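PDB 6FDF: tRNA (cytosine(38)-C(5))-methyltransferase from Schizosaccharomyces pombe, which transfers a methyl group from S-adenosyl-L-methionine to C5 of cytosine 38 in the anticodon loop of tRNA(Asp) and, less efficiently, tRNA(Glu). Local coordinates for residues V13-L16 and G22-Y25; Q86-I91 and Q128-S133; R244-L249 and R279-R284. All coordinates share one frame; numbering follows the deposited sequence.

Interaction 1 (V13-L16 and G22-Y25); sequences VLEL and GMHY. With SAH (S-adenosyl-L-homocysteine), chain E.
With CG swung opposite the backbone N (chi1 -173°) and the chain straight beyond it, Glu-15 carries its carboxylate from strand 11-16 to the first turn of helix 22-29, where OE1 meets the backbone N of His-24 at 3.2 Å. This hydrogen bond is bent, 136° at the hydrogen, and the N-H comes from above the carboxylate plane. OE1 has a second tie to the helix: an ordered water lies 2.7 Å from Glu-15 OE1, to which it donates, and 3.0 Å from the backbone N of Met-23, whose N-H it accepts. Thus one carboxylate oxygen serves two successive amides of the helix's N-terminal turn, one directly and one through water. Met-23 adds its CB, 3.5 Å from Glu-15 OE1, before its chain bends away. The other oxygen, OE2, lies 3.7 Å from His-24 CB and is hydrogen-bonded to the hydroxyl of Tyr-50, which also bonds His-24 ND1. With an alanine at Glu-15, the amide of His-24 and the bridging water would probably lose their acceptor, and Tyr-50 one of its mates. The contact closes the strand-to-helix turn of the Rossmann-like beta-alpha-beta unit, beside Gly-22 of the S-adenosyl-L-homocysteine pocket. A buried carboxylate facing the N-terminal amides of a helix is likely to be stabilised as the anion by the helix dipole.

Interaction 2 (Q86-I91 and Q128-S133); sequences QPFTRI and QGFEES
The outer ring atoms of Phe-88 overlap the peptide between Gly-129 and Phe-130, with Phe-88 CE2 3.6 Å from Gly-129 C and CZ 3.6 Å from Phe-130 N. The contact joins two loops at the C-terminal ends of parallel strands 78-81 and 121-127 in the Rossmann-like methyltransferase sheet, the edge at which class I enzymes place their active site; the first loop also carries the predicted catalytic Cys-85. CG of Phe-88 stands opposite its carbonyl carbon (chi1 -64°), which directs the ring across to the short 3-10 turn 130-132. The two phenylalanine side chains cross at about a right angle, and Phe-88 CE1 reaches the rim of the Phe-130 ring at CD1, 3.9 Å away. Phe-130 in turn packs directly against Cys-85 and meets the ring of Trp-169. Next to CE1, Phe-88 CD1 rests 3.7 Å from Ser-133 CB. Gly-129 has a positive phi of 99°, a backbone turn at which any CB would collide with the carbonyl O of Gln-128 and press on the Phe-88 ring. Its N-H bonds to Glu-131 OE1 on the syn side, slightly out of the carboxylate plane. Ser-133 is the N-cap of helix 134-145, its OG reaching the N of Ala-136. The same hydroxyl donates to Phe-130 O in the carbonyl plane, on a lone pair, with Ser-133 OG and Phe-130 O 2.7 Å apart.

Interaction 3 (R244-L249 and R279-R284); sequences RGYTHL and RYFTAR
Tyr-246 and Tyr-280 form the close-packed side of this contact, a T-shaped pair in which the edge of Tyr-280 points at the face of Tyr-246, with centroids 5.5 Å apart and planes at 85°. The two side chains run past each other in opposite directions, and Tyr-246, its CG opposite the backbone N (chi1 -169°), reaches the backbone beyond Tyr-280. There Tyr-246 OH accepts from Phe-281 N at 2.9 Å, the donor lying in the plane of the phenol ring and the bond fairly straight at 154°. The same hydroxyl bonds to the carbonyl of Ser-255. On one face of the Tyr-280 ring, Thr-247 CG2 makes a CH-pi contact 3.9 Å from the centroid, while Thr-247 OG1 turns back to donate a hydrogen bond to Tyr-246 O. Beyond Thr-247 the loop quits the interface: His-248 and Leu-249 point away and are exposed, as is Arg-244. The contact ties this loop, which precedes strand 256-258, to residues 280-282, which lead from strand 278-279 of the small sheet into helix 283-289, away from the annotated sites. The phenol oxygen thus joins three chain segments, probably donating its proton to Ser-255 O while accepting from Phe-281, so that all three polar groups are satisfied.

How the interactions relate
The three contacts follow one another along the chain without interleaving, and their centres lie about 24 to 26 Å apart, with no direct touch. Interactions 1 and 2 are both built on the seven-stranded mixed sheet: interaction 1 ties its strand 11-16 to helix 22-29, and interaction 2 joins loops that follow strands 78-81 and 121-127. Interaction 1 holds a residue of the cofactor pocket, and interaction 2 involves the loop that carries the predicted active-site cysteine. Interaction 3 sits on the opposite side of the chain's centre from interaction 1, beside the three-stranded sheet that ends in strand 278-279. The enzyme thus combines a cofactor-binding Rossmann-like part with a separate smaller part, consistent with the two-lobed architecture of C5-methyltransferases.

Interaction 1 (V13-L16 and G22-Y25)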
loop_
_atom_site.group_PDB
_atom_site.type_symbol
_atom_site.label_atom_id
_atom_site.label_comp_id
_atom_site.label_asym_id
_atom_site.label_seq_id
_atom_site.Cartn_x
_atom_site.Cartn_y
_atom_site.Cartn_z
ATOM N N VAL A 13 -11.833 -8.538 -12.399
ATOM C CA VAL A 13 -11.126 -8.351 -11.135
ATOM C C VAL A 13 -12.053 -7.702 -10.118
ATOM O O VAL A 13 -12.757 -6.736 -10.432
ATOM C CB VAL A 13 -9.860 -7.493 -11.322
ATOM C CG1 VAL A 13 -9.094 -7.386 -10.002
ATOM C CG2 VAL A 13 -8.982 -8.069 -12.416
ATOM N N LEU A 14 -12.036 -8.223 -8.892
ATOM C CA LEU A 14 -12.729 -7.611 -7.762
ATOM C C LEU A 14 -11.678 -7.010 -6.836
ATOM O O LEU A 14 -10.790 -7.723 -6.362
ATOM C CB LEU A 14 -13.580 -8.642 -7.023
ATOM C CG LEU A 14 -14.314 -8.175 -5.767
ATOM C CD1 LEU A 14 -15.357 -7.115 -6.120
ATOM C CD2 LEU A 14 -14.947 -9.363 -5.062
ATOM N N GLU A 15 -11.783 -5.713 -6.575
ATOM C CA GLU A 15 -10.748 -4.968 -5.854
ATOM C C GLU A 15 -11.311 -4.581 -4.484
ATOM O O GLU A 15 -11.962 -3.548 -4.335
ATOM C CB GLU A 15 -10.322 -3.755 -6.687
ATOM C CG GLU A 15 -9.147 -2.957 -6.163
ATOM C CD GLU A 15 -8.796 -1.801 -7.084
ATOM O OE1 GLU A 15 -7.845 -1.054 -6.763
ATOM O OE2 GLU A 15 -9.470 -1.638 -8.129
ATOM N N LEU A 16 -11.066 -5.432 -3.488
ATOM C CA LEU A 16 -11.605 -5.238 -2.145
ATOM C C LEU A 16 -10.665 -4.380 -1.308
ATOM O O LEU A 16 -9.440 -4.520 -1.400
ATOM C CB LEU A 16 -11.811 -6.589 -1.462
ATOM C CG LEU A 16 -12.770 -7.548 -2.172
ATOM C CD1 LEU A 16 -12.673 -8.945 -1.588
ATOM C CD2 LEU A 16 -14.189 -7.015 -2.077
ATOM N N GLY A 22 -4.569 1.686 -5.550
ATOM C CA GLY A 22 -3.226 1.186 -5.796
ATOM C C GLY A 22 -3.213 -0.098 -6.605
ATOM O O GLY A 22 -2.398 -0.254 -7.515
ATOM N N MET A 23 -4.121 -1.036 -6.287
ATOM C CA MET A 23 -4.159 -2.306 -7.015
ATOM C C MET A 23 -4.488 -2.094 -8.486
ATOM O O MET A 23 -3.911 -2.750 -9.362
ATOM C CB MET A 23 -5.180 -3.263 -6.389
ATOM C CG MET A 23 -4.876 -3.751 -4.982
ATOM S SD MET A 23 -3.452 -4.869 -4.954
ATOM C CE MET A 23 -3.467 -5.358 -3.233
ATOM N N HIS A 24 -5.420 -1.183 -8.779
ATOM C CA HIS A 24 -5.750 -0.878 -10.164
ATOM C C HIS A 24 -4.545 -0.283 -10.885
ATOM O O HIS A 24 -4.252 -0.646 -12.030
ATOM C CB HIS A 24 -6.952 0.071 -10.196
ATOM C CG HIS A 24 -7.594 0.220 -11.543
ATOM N ND1 HIS A 24 -8.918 0.581 -11.690
ATOM C CD2 HIS A 24 -7.104 0.073 -12.797
ATOM C CE1 HIS A 24 -9.217 0.642 -12.976
ATOM N NE2 HIS A 24 -8.134 0.341 -13.670
ATOM N N TYR A 25 -3.814 0.615 -10.219
ATOM C CA TYR A 25 -2.624 1.184 -10.839
ATOM C C TYR A 25 -1.577 0.109 -11.098
ATOM O O TYR A 25 -0.890 0.137 -12.126
ATOM C CB TYR A 25 -2.032 2.287 -9.965
ATOM C CG TYR A 25 -2.771 3.606 -10.029
ATOM C CD1 TYR A 25 -2.835 4.333 -11.207
ATOM C CD2 TYR A 25 -3.354 4.151 -8.889
ATOM C CE1 TYR A 25 -3.490 5.554 -11.262
ATOM C CE2 TYR A 25 -4.008 5.374 -8.936
ATOM C CZ TYR A 25 -4.073 6.066 -10.124
ATOM O OH TYR A 25 -4.730 7.275 -10.174
HETATM N N SAH E . -5.104 -0.899 -0.805
HETATM C CA SAH E . -5.728 0.404 -0.878
HETATM C CB SAH E . -6.008 0.976 0.514
HETATM C CG SAH E . -6.186 -0.131 1.551
HETATM S SD SAH E . -6.162 0.478 3.210
HETATM C C SAH E . -4.871 1.336 -1.676
HETATM O O SAH E . -3.840 0.875 -2.213
HETATM O OXT SAH E . -5.241 2.525 -1.774
HETATM C "C5'" SAH E . -7.565 -0.431 3.754
HETATM C "C4'" SAH E . -8.827 0.171 3.136
HETATM O "O4'" SAH E . -9.904 -0.690 3.456
HETATM C "C3'" SAH E . -9.163 1.564 3.669
HETATM O "O3'" SAH E . -9.385 2.460 2.580
HETATM C "C2'" SAH E . -10.487 1.376 4.414
HETATM O "O2'" SAH E . -11.389 2.465 4.194
HETATM C "C1'" SAH E . -11.033 0.092 3.801
HETATM N N9 SAH E . -11.836 -0.735 4.726
HETATM C C8 SAH E . -11.533 -1.083 5.993
HETATM N N7 SAH E . -12.513 -1.854 6.524
HETATM C C5 SAH E . -13.471 -2.016 5.591
HETATM C C6 SAH E . -14.769 -2.714 5.497
HETATM N N6 SAH E . -15.254 -3.417 6.544
HETATM N N1 SAH E . -15.442 -2.616 4.326
HETATM C C2 SAH E . -14.967 -1.919 3.278
HETATM N N3 SAH E . -13.794 -1.260 3.294
HETATM C C4 SAH E . -13.019 -1.267 4.410
HETATM O O HOH W 1 -6.511 -0.869 -4.428
#

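Interaction 2 (Q86-I91 and Q128-S133)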
loop_
_atom_site.group_PDB
_atom_site.type_symbol
_atom_site.label_atom_id
_atom_site.label_comp_id
_atom_site.label_asym_id
_atom_site.label_seq_id
_atom_site.Cartn_x
_atom_site.Cartn_y
_atom_site.Cartn_z
ATOM N N GLN A 86 -5.562 -5.477 11.988
ATOM C CA GLN A 86 -5.097 -5.103 13.319
ATOM C C GLN A 86 -6.282 -4.685 14.192
ATOM O O GLN A 86 -7.232 -4.073 13.696
ATOM C CB GLN A 86 -4.087 -3.958 13.238
ATOM C CG GLN A 86 -2.968 -4.176 12.240
ATOM C CD GLN A 86 -1.718 -3.391 12.588
ATOM O OE1 GLN A 86 -1.333 -2.465 11.875
ATOM N NE2 GLN A 86 -1.079 -3.760 13.693
ATOM N N PRO A 87 -6.261 -5.004 15.497
ATOM C CA PRO A 87 -5.175 -5.701 16.193
ATOM C C PRO A 87 -5.195 -7.197 15.915
ATOM O O PRO A 87 -6.270 -7.795 15.818
ATOM C CB PRO A 87 -5.470 -5.419 17.665
ATOM C CG PRO A 87 -6.949 -5.311 17.717
ATOM C CD PRO A 87 -7.369 -4.677 16.410
ATOM N N PHE A 88 -4.009 -7.789 15.780
ATOM C CA PHE A 88 -3.926 -9.220 15.504
ATOM C C PHE A 88 -4.498 -10.043 16.652
ATOM O O PHE A 88 -5.114 -11.091 16.424
ATOM C CB PHE A 88 -2.474 -9.596 15.207
ATOM C CG PHE A 88 -1.940 -8.949 13.960
ATOM C CD1 PHE A 88 -2.729 -8.861 12.825
ATOM C CD2 PHE A 88 -0.669 -8.400 13.930
ATOM C CE1 PHE A 88 -2.251 -8.259 11.675
ATOM C CE2 PHE A 88 -0.188 -7.794 12.785
ATOM C CZ PHE A 88 -0.982 -7.723 11.656
ATOM N N THR A 89 -4.309 -9.588 17.890
ATOM C CA THR A 89 -4.927 -10.202 19.063
ATOM C C THR A 89 -5.852 -9.181 19.713
ATOM O O THR A 89 -5.384 -8.231 20.351
ATOM C CB THR A 89 -3.869 -10.686 20.055
ATOM O OG1 THR A 89 -3.074 -11.711 19.443
ATOM C CG2 THR A 89 -4.528 -11.247 21.309
ATOM N N ARG A 90 -7.157 -9.365 19.544
ATOM C CA ARG A 90 -8.132 -8.456 20.126
ATOM C C ARG A 90 -8.365 -8.776 21.600
ATOM O O ARG A 90 -8.280 -9.932 22.029
ATOM C CB ARG A 90 -9.449 -8.524 19.356
ATOM C CG ARG A 90 -10.428 -7.417 19.705
ATOM C CD ARG A 90 -11.645 -7.459 18.803
ATOM N NE ARG A 90 -11.253 -7.299 17.406
ATOM C CZ ARG A 90 -11.144 -6.127 16.789
ATOM N NH1 ARG A 90 -11.412 -5.003 17.444
ATOM N NH2 ARG A 90 -10.776 -6.077 15.517
ATOM N N ILE A 91 -8.664 -7.734 22.377
ATOM C CA ILE A 91 -8.972 -7.870 23.794
ATOM C C ILE A 91 -10.423 -7.451 24.009
ATOM O O ILE A 91 -11.005 -6.701 23.220
ATOM C CB ILE A 91 -8.026 -7.035 24.688
ATOM C CG1 ILE A 91 -6.603 -7.029 24.130
ATOM C CG2 ILE A 91 -8.023 -7.559 26.128
ATOM C CD1 ILE A 91 -5.687 -6.018 24.811
ATOM N N GLN A 128 3.644 -6.186 7.936
ATOM C CA GLN A 128 4.537 -7.175 8.517
ATOM C C GLN A 128 4.035 -7.583 9.896
ATOM O O GLN A 128 3.619 -6.744 10.701
ATOM C CB GLN A 128 5.955 -6.611 8.608
ATOM C CG GLN A 128 6.990 -7.600 9.104
ATOM C CD GLN A 128 8.399 -7.058 8.990
ATOM O OE1 GLN A 128 8.606 -5.845 8.942
ATOM N NE2 GLN A 128 9.378 -7.954 8.949
ATOM N N GLY A 129 4.088 -8.875 10.174
ATOM C CA GLY A 129 3.528 -9.418 11.386
ATOM C C GLY A 129 2.164 -10.044 11.201
ATOM O O GLY A 129 1.718 -10.796 12.072
ATOM N N PHE A 130 1.492 -9.752 10.085
ATOM C CA PHE A 130 0.297 -10.511 9.737
ATOM C C PHE A 130 0.606 -12.000 9.696
ATOM O O PHE A 130 -0.230 -12.825 10.080
ATOM C CB PHE A 130 -0.260 -10.045 8.389
ATOM C CG PHE A 130 -1.483 -10.812 7.943
ATOM C CD1 PHE A 130 -2.724 -10.551 8.500
ATOM C CD2 PHE A 130 -1.383 -11.803 6.975
ATOM C CE1 PHE A 130 -3.848 -11.263 8.096
ATOM C CE2 PHE A 130 -2.504 -12.515 6.567
ATOM C CZ PHE A 130 -3.736 -12.238 7.131
ATOM N N GLU A 131 1.814 -12.362 9.251
ATOM C CA GLU A 131 2.131 -13.769 9.028
ATOM C C GLU A 131 2.063 -14.592 10.304
ATOM O O GLU A 131 1.891 -15.813 10.229
ATOM C CB GLU A 131 3.516 -13.918 8.389
ATOM C CG GLU A 131 4.688 -13.629 9.309
ATOM C CD GLU A 131 4.929 -12.144 9.512
ATOM O OE1 GLU A 131 4.163 -11.327 8.954
ATOM O OE2 GLU A 131 5.900 -11.795 10.218
ATOM N N GLU A 132 2.187 -13.959 11.471
ATOM C CA GLU A 132 2.127 -14.660 12.744
ATOM C C GLU A 132 0.749 -14.611 13.388
ATOM O O GLU A 132 0.591 -15.110 14.507
ATOM C CB GLU A 132 3.164 -14.084 13.716
ATOM C CG GLU A 132 4.604 -14.337 13.306
ATOM C CD GLU A 132 5.598 -13.742 14.279
ATOM O OE1 GLU A 132 5.166 -13.017 15.202
ATOM O OE2 GLU A 132 6.810 -14.003 14.126
ATOM N N SER A 133 -0.245 -14.035 12.718
ATOM C CA SER A 133 -1.526 -13.773 13.357
ATOM C C SER A 133 -2.469 -14.966 13.240
ATOM O O SER A 133 -2.321 -15.827 12.370
ATOM C CB SER A 133 -2.194 -12.549 12.734
ATOM O OG SER A 133 -2.607 -12.819 11.398
#

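Interaction 3 (R244-L249 and R279-R284)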
loop_
_atom_site.group_PDB
_atom_site.type_symbol
_atom_site.label_atom_id
_atom_site.label_comp_id
_atom_site.label_asym_id
_atom_site.label_seq_id
_atom_site.Cartn_x
_atom_site.Cartn_y
_atom_site.Cartn_z
ATOM N N ARG A 244 -0.208 7.152 8.454
ATOM C CA ARG A 244 -1.295 8.103 8.652
ATOM C C ARG A 244 -0.926 9.243 9.593
ATOM O O ARG A 244 -1.554 10.307 9.538
ATOM C CB ARG A 244 -2.509 7.350 9.197
ATOM C CG ARG A 244 -3.765 8.176 9.348
ATOM C CD ARG A 244 -4.934 7.276 9.673
ATOM N NE ARG A 244 -6.166 8.035 9.845
ATOM C CZ ARG A 244 -7.378 7.501 9.775
ATOM N NH1 ARG A 244 -8.446 8.263 9.946
ATOM N NH2 ARG A 244 -7.516 6.205 9.526
ATOM N N GLY A 245 0.076 9.058 10.443
ATOM C CA GLY A 245 0.507 10.094 11.357
ATOM C C GLY A 245 1.413 11.152 10.765
ATOM O O GLY A 245 1.757 12.115 11.454
ATOM N N TYR A 246 1.805 11.001 9.502
ATOM C CA TYR A 246 2.806 11.877 8.908
ATOM C C TYR A 246 2.297 13.314 8.856
ATOM O O TYR A 246 1.159 13.568 8.451
ATOM C CB TYR A 246 3.171 11.391 7.504
ATOM C CG TYR A 246 4.391 12.091 6.936
ATOM C CD1 TYR A 246 5.619 12.004 7.573
ATOM C CD2 TYR A 246 4.310 12.836 5.762
ATOM C CE1 TYR A 246 6.741 12.640 7.059
ATOM C CE2 TYR A 246 5.425 13.472 5.236
ATOM C CZ TYR A 246 6.636 13.370 5.887
ATOM O OH TYR A 246 7.760 14.004 5.388
ATOM N N THR A 247 3.159 14.247 9.269
ATOM C CA THR A 247 2.968 15.695 9.480
ATOM C C THR A 247 2.244 15.984 10.793
ATOM O O THR A 247 2.041 17.166 11.118
ATOM C CB THR A 247 2.231 16.421 8.331
ATOM O OG1 THR A 247 0.824 16.117 8.349
ATOM C CG2 THR A 247 2.819 16.035 6.984
ATOM N N HIS A 248 1.903 14.967 11.587
ATOM C CA HIS A 248 1.218 15.172 12.861
ATOM C C HIS A 248 1.992 14.553 14.015
ATOM O O HIS A 248 2.364 15.261 14.955
ATOM C CB HIS A 248 -0.203 14.593 12.794
ATOM C CG HIS A 248 -0.985 15.061 11.608
ATOM N ND1 HIS A 248 -1.381 16.373 11.451
ATOM C CD2 HIS A 248 -1.438 14.397 10.519
ATOM C CE1 HIS A 248 -2.042 16.497 10.314
ATOM N NE2 HIS A 248 -2.092 15.313 9.730
ATOM N N LEU A 249 2.247 13.250 13.961
ATOM C CA LEU A 249 3.116 12.578 14.912
ATOM C C LEU A 249 4.523 12.549 14.335
ATOM O O LEU A 249 4.700 12.407 13.122
ATOM C CB LEU A 249 2.624 11.155 15.175
ATOM C CG LEU A 249 1.270 11.045 15.877
ATOM C CD1 LEU A 249 0.854 9.587 16.006
ATOM C CD2 LEU A 249 1.343 11.705 17.241
ATOM N N ARG A 279 11.676 20.239 5.701
ATOM C CA ARG A 279 10.292 20.231 5.255
ATOM C C ARG A 279 9.778 18.800 5.191
ATOM O O ARG A 279 10.552 17.848 5.066
ATOM C CB ARG A 279 10.127 20.900 3.880
ATOM C CG ARG A 279 10.724 20.131 2.695
ATOM C CD ARG A 279 10.247 20.780 1.389
ATOM N NE ARG A 279 10.859 20.247 0.169
ATOM C CZ ARG A 279 10.402 19.187 -0.496
ATOM N NH1 ARG A 279 9.346 18.516 -0.044
ATOM N NH2 ARG A 279 11.006 18.787 -1.611
ATOM N N TYR A 280 8.454 18.656 5.279
ATOM C CA TYR A 280 7.824 17.383 4.969
ATOM C C TYR A 280 7.904 17.121 3.469
ATOM O O TYR A 280 7.963 18.050 2.662
ATOM C CB TYR A 280 6.358 17.382 5.422
ATOM C CG TYR A 280 6.202 17.624 6.906
ATOM C CD1 TYR A 280 6.505 16.622 7.824
ATOM C CD2 TYR A 280 5.753 18.848 7.392
ATOM C CE1 TYR A 280 6.377 16.834 9.187
ATOM C CE2 TYR A 280 5.616 19.070 8.755
ATOM C CZ TYR A 280 5.926 18.057 9.646
ATOM O OH TYR A 280 5.796 18.269 11.004
ATOM N N PHE A 281 7.919 15.844 3.097
ATOM C CA PHE A 281 7.635 15.499 1.711
ATOM C C PHE A 281 6.223 15.945 1.367
ATOM O O PHE A 281 5.315 15.863 2.196
ATOM C CB PHE A 281 7.785 13.992 1.483
ATOM C CG PHE A 281 9.205 13.510 1.560
ATOM C CD1 PHE A 281 10.062 13.667 0.482
ATOM C CD2 PHE A 281 9.684 12.898 2.706
ATOM C CE1 PHE A 281 11.373 13.225 0.551
ATOM C CE2 PHE A 281 10.993 12.455 2.777
ATOM C CZ PHE A 281 11.838 12.621 1.697
ATOM N N THR A 282 6.042 16.436 0.143
ATOM C CA THR A 282 4.698 16.750 -0.317
ATOM C C THR A 282 3.928 15.459 -0.570
ATOM O O THR A 282 4.510 14.381 -0.719
ATOM C CB THR A 282 4.746 17.588 -1.594
ATOM O OG1 THR A 282 5.125 16.748 -2.693
ATOM C CG2 THR A 282 5.751 18.725 -1.457
ATOM N N ALA A 283 2.597 15.568 -0.628
ATOM C CA ALA A 283 1.802 14.375 -0.915
ATOM C C ALA A 283 2.126 13.815 -2.294
ATOM O O ALA A 283 2.111 12.592 -2.481
ATOM C CB ALA A 283 0.308 14.676 -0.798
ATOM N N ARG A 284 2.447 14.685 -3.257
ATOM C CA ARG A 284 2.873 14.208 -4.570
ATOM C C ARG A 284 4.161 13.400 -4.473
ATOM O O ARG A 284 4.310 12.368 -5.137
ATOM C CB ARG A 284 3.057 15.387 -5.528
ATOM C CG ARG A 284 3.713 14.995 -6.848
ATOM C CD ARG A 284 2.792 14.090 -7.654
ATOM N NE ARG A 284 1.540 14.748 -8.002
ATOM C CZ ARG A 284 0.470 14.109 -8.464
ATOM N NH1 ARG A 284 0.509 12.793 -8.631
ATOM N NH2 ARG A 284 -0.632 14.786 -8.764
#